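Local coordinates for protein endopolygalacturonase (Chondrostereum purpureum, PDB 1KCD) that probably hydrolyses the alpha-1,4 linkages between galacturonate units in polygalacturonate chains, as an endo-acting member of glycosyl hydrolase family 28, at residues L115-Q120 with H150-F155; N171-I176 with G193-S198; I197-I202 with A236-V241. All coordinates share one frame; numbering follows the deposited sequence. Where two conformers were deposited one is given.

Contact 1: residues L115-Q120 with H150-F155. With GTK (beta-D-galactofuranuronic acid), chain B; GTR (beta-D-galactopyranuronic acid), chain C.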
loop_
_atom_site.group_PDB
_atom_site.type_symbol
_atom_site.label_atom_id
_atom_site.label_comp_id
_atom_site.label_asym_id
_atom_site.label_seq_id
_atom_site.Cartn_x
_atom_site.Cartn_y
_atom_site.Cartn_z
ATOM N N LEU A 115 1.523 6.498 13.127
ATOM C CA LEU A 115 0.695 7.695 13.308
ATOM C C LEU A 115 1.345 8.843 12.597
ATOM O O LEU A 115 2.526 9.224 12.828
ATOM C CB LEU A 115 0.602 8.015 14.815
ATOM C CG LEU A 115 -0.142 9.310 15.169
ATOM C CD1 LEU A 115 -1.623 9.219 14.765
ATOM C CD2 LEU A 115 -0.004 9.602 16.667
ATOM N N ASN A 116 0.591 9.490 11.714
ATOM C CA ASN A 116 1.024 10.727 11.050
ATOM C C ASN A 116 2.408 10.629 10.409
ATOM O O ASN A 116 3.337 11.359 10.718
ATOM C CB ASN A 116 0.951 11.875 12.066
ATOM C CG ASN A 116 -0.481 12.030 12.540
ATOM O OD1 ASN A 116 -1.450 11.708 11.809
ATOM N ND2 ASN A 116 -0.628 12.520 13.782
ATOM N N SER A 117 2.505 9.693 9.424
ATOM C CA SER A 117 3.696 9.690 8.587
ATOM C C SER A 117 3.827 11.004 7.812
ATOM O O SER A 117 2.823 11.578 7.359
ATOM C CB SER A 117 3.661 8.507 7.641
ATOM O OG SER A 117 2.533 8.572 6.756
ATOM N N PRO A 118 5.034 11.489 7.584
ATOM C CA PRO A 118 5.202 12.685 6.736
ATOM C C PRO A 118 4.620 12.485 5.345
ATOM O O PRO A 118 4.005 13.452 4.845
ATOM C CB PRO A 118 6.718 12.906 6.736
ATOM C CG PRO A 118 7.172 12.345 8.103
ATOM C CD PRO A 118 6.316 11.102 8.266
ATOM N N ALA A 119 4.857 11.329 4.758
ATOM C CA ALA A 119 4.250 11.010 3.445
ATOM C C ALA A 119 4.104 9.505 3.410
ATOM O O ALA A 119 3.354 8.987 4.263
ATOM C CB ALA A 119 5.049 11.618 2.325
ATOM N N GLN A 120 4.726 8.766 2.522
ATOM C CA GLN A 120 4.430 7.337 2.404
ATOM C C GLN A 120 4.808 6.647 3.716
ATOM O O GLN A 120 5.898 6.901 4.280
ATOM C CB GLN A 120 5.236 6.731 1.279
ATOM C CG GLN A 120 4.775 7.273 -0.098
ATOM C CD GLN A 120 5.585 8.480 -0.521
ATOM O OE1 GLN A 120 6.104 9.258 0.244
ATOM N NE2 GLN A 120 5.664 8.711 -1.839
ATOM N N HIS A 150 -0.685 14.323 2.102
ATOM C CA HIS A 150 -0.758 13.920 0.693
ATOM C C HIS A 150 0.348 12.881 0.443
ATOM O O HIS A 150 1.368 12.906 1.168
ATOM C CB HIS A 150 -0.622 15.159 -0.175
ATOM C CG HIS A 150 -1.043 14.882 -1.601
ATOM N ND1 HIS A 150 -2.373 14.731 -1.929
ATOM C CD2 HIS A 150 -0.336 14.729 -2.754
ATOM C CE1 HIS A 150 -2.487 14.481 -3.241
ATOM N NE2 HIS A 150 -1.252 14.479 -3.777
ATOM N N ASN A 151 0.166 11.982 -0.487
ATOM C CA ASN A 151 1.134 10.901 -0.739
ATOM C C ASN A 151 1.424 10.074 0.504
ATOM O O ASN A 151 2.531 9.553 0.674
ATOM C CB ASN A 151 2.469 11.399 -1.355
ATOM C CG ASN A 151 2.231 12.057 -2.694
ATOM O OD1 ASN A 151 2.555 13.238 -2.869
ATOM N ND2 ASN A 151 1.746 11.302 -3.661
ATOM N N THR A 152 0.364 9.927 1.321
ATOM C CA THR A 152 0.463 9.199 2.588
ATOM C C THR A 152 0.092 7.731 2.429
ATOM O O THR A 152 -0.695 7.164 3.189
ATOM C CB THR A 152 -0.416 9.887 3.658
ATOM O OG1 THR A 152 -1.657 10.242 3.032
ATOM C CG2 THR A 152 0.255 11.156 4.187
ATOM N N ASP A 153 0.705 7.077 1.438
ATOM C CA ASP A 153 0.409 5.686 1.169
ATOM C C ASP A 153 0.518 4.834 2.421
ATOM O O ASP A 153 1.444 4.976 3.217
ATOM C CB ASP A 153 1.421 5.078 0.169
ATOM C CG ASP A 153 1.504 5.740 -1.203
ATOM O OD1 ASP A 153 1.284 6.960 -1.253
ATOM O OD2 ASP A 153 1.839 5.057 -2.190
ATOM N N GLY A 154 -0.412 3.876 2.575
ATOM C CA GLY A 154 -0.324 2.992 3.752
ATOM C C GLY A 154 0.842 2.036 3.596
ATOM O O GLY A 154 1.772 2.015 4.435
ATOM N N PHE A 155 0.826 1.229 2.546
ATOM C CA PHE A 155 1.844 0.236 2.285
ATOM C C PHE A 155 2.278 0.350 0.826
ATOM O O PHE A 155 1.419 0.233 -0.051
ATOM C CB PHE A 155 1.302 -1.187 2.491
ATOM C CG PHE A 155 0.690 -1.411 3.857
ATOM C CD1 PHE A 155 1.554 -1.872 4.891
ATOM C CD2 PHE A 155 -0.639 -1.165 4.111
ATOM C CE1 PHE A 155 0.996 -2.097 6.158
ATOM C CE2 PHE A 155 -1.147 -1.366 5.372
ATOM C CZ PHE A 155 -0.341 -1.806 6.420
HETATM C C1 GTK B . 3.626 6.766 -4.011
HETATM O O1 GTK B . 5.020 6.491 -4.052
HETATM C C2 GTK B . 3.299 8.232 -3.939
HETATM O O2 GTK B . 1.935 8.369 -3.475
HETATM C C3 GTK B . 3.271 8.625 -5.434
HETATM O O3 GTK B . 4.526 9.215 -5.740
HETATM C C4 GTK B . 3.181 7.291 -6.186
HETATM O O4 GTK B . 3.112 6.248 -5.223
HETATM C C5 GTK B . 2.096 7.206 -7.256
HETATM O O5 GTK B . 0.879 6.992 -6.558
HETATM C C6 GTK B . 2.202 6.156 -8.320
HETATM O O6B GTK B . 3.257 6.285 -9.125
HETATM O O6A GTK B . 1.425 5.227 -8.451
HETATM C C1 GTR C . -2.394 12.212 -6.807
HETATM C C2 GTR C . -0.954 12.374 -6.257
HETATM C C3 GTR C . -0.072 11.649 -7.120
HETATM C C4 GTR C . -0.383 10.085 -7.160
HETATM C C5 GTR C . -1.878 10.023 -7.545
HETATM C C6 GTR C . -2.364 8.583 -7.479
HETATM O O1 GTR C . -3.300 12.839 -5.922
HETATM O O2 GTR C . -0.630 13.799 -6.299
HETATM O O3 GTR C . 1.319 11.741 -6.627
HETATM O O4 GTR C . -0.160 9.492 -5.843
HETATM O O5 GTR C . -2.681 10.813 -6.652
HETATM O O6A GTR C . -3.167 8.188 -6.606
HETATM O O6B GTR C . -1.920 7.809 -8.343
HETATM O O HOH W 1 2.744 14.623 2.757
HETATM O O HOH W 2 4.218 6.762 -3.942
#

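Contact 2: residues N171-I176 with G193-S198. With GTR (beta-D-galactopyranuronic acid), chain C; GTK (beta-D-galactofuranuronic acid), chain B.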
loop_
_atom_site.group_PDB
_atom_site.type_symbol
_atom_site.label_atom_id
_atom_site.label_comp_id
_atom_site.label_asym_id
_atom_site.label_seq_id
_atom_site.Cartn_x
_atom_site.Cartn_y
_atom_site.Cartn_z
ATOM N N ASN A 171 -5.942 7.573 5.300
ATOM C CA ASN A 171 -4.876 8.349 4.701
ATOM C C ASN A 171 -5.399 9.169 3.527
ATOM O O ASN A 171 -6.624 9.428 3.434
ATOM C CB ASN A 171 -3.712 7.419 4.282
ATOM C CG ASN A 171 -4.136 6.550 3.114
ATOM O OD1 ASN A 171 -5.306 6.422 2.790
ATOM N ND2 ASN A 171 -3.115 5.973 2.432
ATOM N N GLN A 172 -4.458 9.615 2.664
ATOM C CA GLN A 172 -4.792 10.508 1.567
ATOM C C GLN A 172 -4.240 10.009 0.243
ATOM O O GLN A 172 -4.242 10.777 -0.713
ATOM C CB GLN A 172 -4.313 11.949 1.833
ATOM C CG GLN A 172 -4.963 12.583 3.061
ATOM C CD GLN A 172 -4.326 12.138 4.372
ATOM O OE1 GLN A 172 -3.094 11.989 4.499
ATOM N NE2 GLN A 172 -5.121 11.902 5.397
ATOM N N ASP A 173 -3.743 8.771 0.178
ATOM C CA ASP A 173 -3.264 8.268 -1.106
ATOM C C ASP A 173 -3.518 6.759 -1.102
ATOM O O ASP A 173 -4.412 6.288 -0.349
ATOM C CB ASP A 173 -1.766 8.592 -1.346
ATOM C CG ASP A 173 -1.411 8.596 -2.825
ATOM O OD1 ASP A 173 -1.321 9.691 -3.438
ATOM O OD2 ASP A 173 -1.267 7.511 -3.436
ATOM N N ASP A 174 -2.821 5.988 -1.933
ATOM C CA ASP A 174 -3.154 4.551 -1.996
ATOM C C ASP A 174 -3.161 3.917 -0.621
ATOM O O ASP A 174 -2.244 4.113 0.180
ATOM C CB ASP A 174 -2.124 3.845 -2.904
ATOM C CG ASP A 174 -2.319 4.227 -4.351
ATOM O OD1 ASP A 174 -3.498 4.237 -4.808
ATOM O OD2 ASP A 174 -1.290 4.453 -5.043
ATOM N N CYS A 175 -4.164 3.101 -0.369
ATOM C CA CYS A 175 -4.168 2.273 0.829
ATOM C C CYS A 175 -2.964 1.327 0.823
ATOM O O CYS A 175 -2.196 1.196 1.754
ATOM C CB CYS A 175 -5.531 1.561 0.879
ATOM S SG CYS A 175 -5.723 0.624 2.428
ATOM N N ILE A 176 -2.830 0.643 -0.323
ATOM C CA ILE A 176 -1.662 -0.154 -0.692
ATOM C C ILE A 176 -1.380 0.165 -2.148
ATOM O O ILE A 176 -2.330 0.366 -2.940
ATOM C CB ILE A 176 -1.879 -1.655 -0.513
ATOM C CG1 ILE A 176 -0.642 -2.454 -0.921
ATOM C CG2 ILE A 176 -3.156 -2.147 -1.223
ATOM C CD1 ILE A 176 -0.655 -3.916 -0.492
ATOM N N GLY A 193 -10.445 7.160 3.183
ATOM C CA GLY A 193 -9.926 8.494 2.959
ATOM C C GLY A 193 -9.002 8.639 1.767
ATOM O O GLY A 193 -8.845 9.762 1.297
ATOM N N GLY A 194 -8.359 7.553 1.342
ATOM C CA GLY A 194 -7.276 7.659 0.376
ATOM C C GLY A 194 -7.714 7.384 -1.068
ATOM O O GLY A 194 -8.764 7.832 -1.503
ATOM N N HIS A 195 -6.797 6.728 -1.801
ATOM C CA HIS A 195 -6.968 6.500 -3.244
ATOM C C HIS A 195 -7.218 5.050 -3.567
ATOM O O HIS A 195 -7.148 4.712 -4.763
ATOM C CB HIS A 195 -5.766 7.053 -4.029
ATOM C CG HIS A 195 -5.658 8.550 -3.864
ATOM N ND1 HIS A 195 -4.664 9.199 -4.593
ATOM C CD2 HIS A 195 -6.324 9.468 -3.145
ATOM C CE1 HIS A 195 -4.738 10.506 -4.295
ATOM N NE2 HIS A 195 -5.728 10.692 -3.418
ATOM N N GLY A 196 -7.585 4.240 -2.585
ATOM C CA GLY A 196 -8.054 2.868 -2.867
ATOM C C GLY A 196 -6.919 1.854 -2.896
ATOM O O GLY A 196 -5.801 2.082 -2.420
ATOM N N ILE A 197 -7.215 0.678 -3.439
ATOM C CA ILE A 197 -6.288 -0.463 -3.427
ATOM C C ILE A 197 -5.688 -0.577 -4.806
ATOM O O ILE A 197 -6.397 -0.829 -5.776
ATOM C CB ILE A 197 -7.028 -1.745 -3.058
ATOM C CG1 ILE A 197 -7.612 -1.696 -1.608
ATOM C CG2 ILE A 197 -6.140 -2.982 -3.201
ATOM C CD1 ILE A 197 -8.534 -2.882 -1.300
ATOM N N SER A 198 -4.366 -0.365 -4.891
ATOM C CA SER A 198 -3.733 -0.198 -6.204
ATOM C C SER A 198 -2.630 -1.255 -6.439
ATOM O O SER A 198 -1.854 -1.619 -5.552
ATOM C CB SER A 198 -3.096 1.194 -6.300
ATOM O OG SER A 198 -4.117 2.170 -6.385
HETATM C C1 GTR C . -2.394 12.212 -6.807
HETATM C C2 GTR C . -0.954 12.374 -6.257
HETATM C C3 GTR C . -0.072 11.649 -7.120
HETATM C C4 GTR C . -0.383 10.085 -7.160
HETATM C C5 GTR C . -1.878 10.023 -7.545
HETATM C C6 GTR C . -2.364 8.583 -7.479
HETATM O O1 GTR C . -3.300 12.839 -5.922
HETATM O O2 GTR C . -0.630 13.799 -6.299
HETATM O O3 GTR C . 1.319 11.741 -6.627
HETATM O O4 GTR C . -0.160 9.492 -5.843
HETATM O O5 GTR C . -2.681 10.813 -6.652
HETATM O O6A GTR C . -3.167 8.188 -6.606
HETATM O O6B GTR C . -1.920 7.809 -8.343
HETATM C C1 GTK B . 3.626 6.766 -4.011
HETATM O O1 GTK B . 5.020 6.491 -4.052
HETATM C C2 GTK B . 3.299 8.232 -3.939
HETATM O O2 GTK B . 1.935 8.369 -3.475
HETATM C C3 GTK B . 3.271 8.625 -5.434
HETATM O O3 GTK B . 4.526 9.215 -5.740
HETATM C C4 GTK B . 3.181 7.291 -6.186
HETATM O O4 GTK B . 3.112 6.248 -5.223
HETATM C C5 GTK B . 2.096 7.206 -7.256
HETATM O O5 GTK B . 0.879 6.992 -6.558
HETATM C C6 GTK B . 2.202 6.156 -8.320
HETATM O O6B GTK B . 3.257 6.285 -9.125
HETATM O O6A GTK B . 1.425 5.227 -8.451
#

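Contact 3: residues I197-I202 with A236-V241. With GTK (beta-D-galactofuranuronic acid), chain B.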
loop_
_atom_site.group_PDB
_atom_site.type_symbol
_atom_site.label_atom_id
_atom_site.label_comp_id
_atom_site.label_asym_id
_atom_site.label_seq_id
_atom_site.Cartn_x
_atom_site.Cartn_y
_atom_site.Cartn_z
ATOM N N ILE A 197 -7.215 0.678 -3.439
ATOM C CA ILE A 197 -6.288 -0.463 -3.427
ATOM C C ILE A 197 -5.688 -0.577 -4.806
ATOM O O ILE A 197 -6.397 -0.829 -5.776
ATOM C CB ILE A 197 -7.028 -1.745 -3.058
ATOM C CG1 ILE A 197 -7.612 -1.696 -1.608
ATOM C CG2 ILE A 197 -6.140 -2.982 -3.201
ATOM C CD1 ILE A 197 -8.534 -2.882 -1.300
ATOM N N SER A 198 -4.366 -0.365 -4.891
ATOM C CA SER A 198 -3.733 -0.198 -6.204
ATOM C C SER A 198 -2.630 -1.255 -6.439
ATOM O O SER A 198 -1.854 -1.619 -5.552
ATOM C CB SER A 198 -3.096 1.194 -6.300
ATOM O OG SER A 198 -4.117 2.170 -6.385
ATOM N N ILE A 199 -2.555 -1.607 -7.728
ATOM C CA ILE A 199 -1.344 -2.204 -8.289
ATOM C C ILE A 199 -0.737 -1.124 -9.153
ATOM O O ILE A 199 -1.430 -0.596 -10.042
ATOM C CB ILE A 199 -1.654 -3.477 -9.083
ATOM C CG1 ILE A 199 -2.144 -4.591 -8.145
ATOM C CG2 ILE A 199 -0.449 -3.898 -9.918
ATOM C CD1 ILE A 199 -2.745 -5.751 -8.934
ATOM N N GLY A 200 0.503 -0.777 -8.874
ATOM C CA GLY A 200 1.226 0.252 -9.626
ATOM C C GLY A 200 1.300 1.567 -8.882
ATOM O O GLY A 200 0.885 1.631 -7.719
ATOM N N SER A 201 1.786 2.615 -9.549
ATOM C CA SER A 201 1.983 2.576 -10.996
ATOM C C SER A 201 3.144 1.672 -11.378
ATOM O O SER A 201 4.214 1.640 -10.762
ATOM C CB SER A 201 2.235 4.003 -11.531
ATOM O OG SER A 201 3.511 4.485 -11.138
ATOM N N ILE A 202 2.914 0.909 -12.419
ATOM C CA ILE A 202 3.901 -0.013 -12.958
ATOM C C ILE A 202 4.894 0.744 -13.817
ATOM O O ILE A 202 4.472 1.441 -14.762
ATOM C CB ILE A 202 3.213 -1.158 -13.754
ATOM C CG1 ILE A 202 2.221 -1.920 -12.862
ATOM C CG2 ILE A 202 4.244 -2.072 -14.421
ATOM C CD1 ILE A 202 2.940 -2.733 -11.769
ATOM N N ALA A 236 7.583 -4.623 -18.707
ATOM C CA ALA A 236 6.850 -4.630 -17.449
ATOM C C ALA A 236 5.591 -5.467 -17.614
ATOM O O ALA A 236 5.200 -5.767 -18.756
ATOM C CB ALA A 236 6.485 -3.194 -17.075
ATOM N N SER A 237 4.946 -5.835 -16.498
ATOM C CA SER A 237 3.708 -6.590 -16.647
ATOM C C SER A 237 2.958 -6.652 -15.342
ATOM O O SER A 237 3.539 -6.495 -14.261
ATOM C CB SER A 237 4.003 -8.046 -17.121
ATOM O OG SER A 237 4.886 -8.704 -16.201
ATOM N N VAL A 238 1.670 -6.946 -15.453
ATOM C CA VAL A 238 0.830 -7.365 -14.311
ATOM C C VAL A 238 0.110 -8.621 -14.788
ATOM O O VAL A 238 -0.557 -8.590 -15.840
ATOM C CB VAL A 238 -0.192 -6.295 -13.941
ATOM C CG1 VAL A 238 -1.108 -6.733 -12.783
ATOM C CG2 VAL A 238 0.500 -4.956 -13.595
ATOM N N SER A 239 0.206 -9.699 -14.015
ATOM C CA SER A 239 -0.466 -10.938 -14.448
ATOM C C SER A 239 -0.967 -11.726 -13.284
ATOM O O SER A 239 -0.195 -12.055 -12.365
ATOM C CB SER A 239 0.538 -11.785 -15.211
ATOM O OG SER A 239 -0.090 -12.925 -15.804
ATOM N N GLY A 240 -2.220 -12.073 -13.334
ATOM C CA GLY A 240 -2.721 -12.983 -12.285
ATOM C C GLY A 240 -3.206 -12.183 -11.077
ATOM O O GLY A 240 -2.473 -12.187 -10.076
ATOM N N VAL A 241 -4.306 -11.492 -11.199
ATOM C CA VAL A 241 -4.847 -10.681 -10.101
ATOM C C VAL A 241 -6.249 -11.156 -9.824
ATOM O O VAL A 241 -7.036 -11.258 -10.792
ATOM C CB VAL A 241 -4.863 -9.186 -10.482
ATOM C CG1 VAL A 241 -5.479 -8.357 -9.342
ATOM C CG2 VAL A 241 -3.474 -8.686 -10.862
HETATM C C1 GTK B . 3.626 6.766 -4.011
HETATM O O1 GTK B . 5.020 6.491 -4.052
HETATM C C2 GTK B . 3.299 8.232 -3.939
HETATM O O2 GTK B . 1.935 8.369 -3.475
HETATM C C3 GTK B . 3.271 8.625 -5.434
HETATM O O3 GTK B . 4.526 9.215 -5.740
HETATM C C4 GTK B . 3.181 7.291 -6.186
HETATM O O4 GTK B . 3.112 6.248 -5.223
HETATM C C5 GTK B . 2.096 7.206 -7.256
HETATM O O5 GTK B . 0.879 6.992 -6.558
HETATM C C6 GTK B . 2.202 6.156 -8.320
HETATM O O6B GTK B . 3.257 6.285 -9.125
HETATM O O6A GTK B . 1.425 5.227 -8.451
#

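Contact 1: residues L115-Q120 with H150-F155
Gln120 and Asp153 both set CG anti to the carbonyl carbon (chi1 -68° and -59°), so that the two side chains run side by side toward the bound sugars and Gln120 CG comes 3.7 Å from Asp153 OD1. A bend at chi2 (93°) then carries the Gln120 amide to the furanose GTK, where NE2 donates to O1 at 3.2 Å. Asn151 reaches further into the cleft: its ND2 donates to GTK O2 at 2.9 Å and to O3 of the pyranose GTR at 3.0 Å, bridging the two ligands. His150 meets GTR O2 in the plane of its ring, NE2 standing 2.7 Å away. Behind these groups the backbones pack closely, with Thr152 CA making a CA-H...O contact of 3.3 Å to Ala119 O. A water donates to both Pro118 O and His150 O. Thr152 centres an inverse gamma turn, and its hydroxyl is held by Gln172. Asn151, Thr152 and Asp153 form the Asn-Thr-Asp signature of the family's substrate cleft. The two loops lead into adjacent parallel strands, 122-127 and 155-158, and backbone bonds join Gln120 to Phe100 and Asp153 to Ala121, from turn to turn of the same chain.

Contact 2: residues N171-I176 with G193-S198
Asp173 O is gripped from two segments: His195 N donates to it at 2.8 Å, standing 74° out of the carbonyl plane, Asn171 ND2 adds a weak bond, and Gly194 CA makes a CA-H...O contact. Glycine suits position 194, because a beta carbon there would run into both Asp173 O and Asn171 OD1. The His195 ring lies with one face against Asp173 CA, a CH-pi contact of 3.8 Å to the ring centroid. Its chi1 (-63°) carries the ring to the sugar, and chi2 near 180° turns the ND1 edge to GTR O6A, to which ND1 donates at 2.7 Å in a nearly straight bond. On the same pyranose, O4 sits 2.7 Å from Asp173 OD1, while the other carboxylate oxygen, OD2, accepts from Asp174 N and so fixes the rotation of the group. Replacing His195 by an alanine would probably leave O6A without this donor and open a gap over the Asp173 backbone. Deeper in, Ser198 OG donates to Asp174 OD1 at 2.7 Å from above the carboxylate plane; Arg226 forms a salt bridge with OD1 and Lys228 with OD2. Asp173 and His195 both bind galacturonate, and His195 is the predicted active-site residue. Backbone bonds then carry the two chains toward the sheet, Cys175 N to Gly196 O at 2.8 Å and Ser198 N to Ile176 O at 2.9 Å, and beneath them Ile176 CG2 meets Ile197 CG2. The segments lead into the adjacent parallel strands 176-179 and 197-202, where Phe186 of strand 184-187 packs on Cys175, Ile176 and Ile197, and a disulfide links Cys175 to Cys191 of strand 190-192.

Contact 3: residues I197-I202 with A236-V241
Ile202 and Val238 cross in one of two equally close parts of the contact, with Ile202 CG1 3.6 Å from Val238 CG2. The isoleucine branches around this point: chi1 of -58° sets CG1 anti to the carbonyl carbon and leaves CG2 anti to the backbone N, where it reaches Ala236 CB at 3.7 Å. Ile199 uses both branches as well. Its CD1 meets Val241 CG2 tip to tip at 3.6 Å, whereas its CG2 approaches Val238 CG2 more loosely, at 3.9 Å. These apolar ends fill the space between two strand segments whose axes lie 9.0 Å apart and run nearly antiparallel, at 157°, so the link is made by apolar side chains rather than backbone pairing. The outward sides differ in character. On segment 236-241, Ser237 points away from the contact, and Ser237, Ser239 and Gly240 are partly exposed. On segment 197-202, Ser201 follows a cis peptide and lines the sugar site: its N donates to GTK O6A at 2.9 Å and its OG to GTK O6B at 2.7 Å, gripping the carboxylate with two bonds. Ile227 of strand 226-230 also packs on Ile199 and Val238. Aliphatic residues meeting between facing walls are characteristic of the right-handed parallel beta-helix of family 28 polygalacturonases.

From the N terminus, contact 1 comes first and closes a loop of 29 intervening residues that carries strands 122-127 and 130-139. Contact 2 follows in series, spanning 16 residues that include strands 184-187 and 190-192. Contact 3 starts at Ile197 and Ser198, where contact 2 ends, and encloses strands 207-221 and 226-230, so none of the three nests within or crosses another. Contacts 1 and 2 touch directly through Thr152, whose carbonyl probably bonds to Asn171, and together they line the sugar cleft on successive turns. Contact 3 instead passes through the interior, tying the cleft-bearing wall to strand 237-244; GTK touches all three.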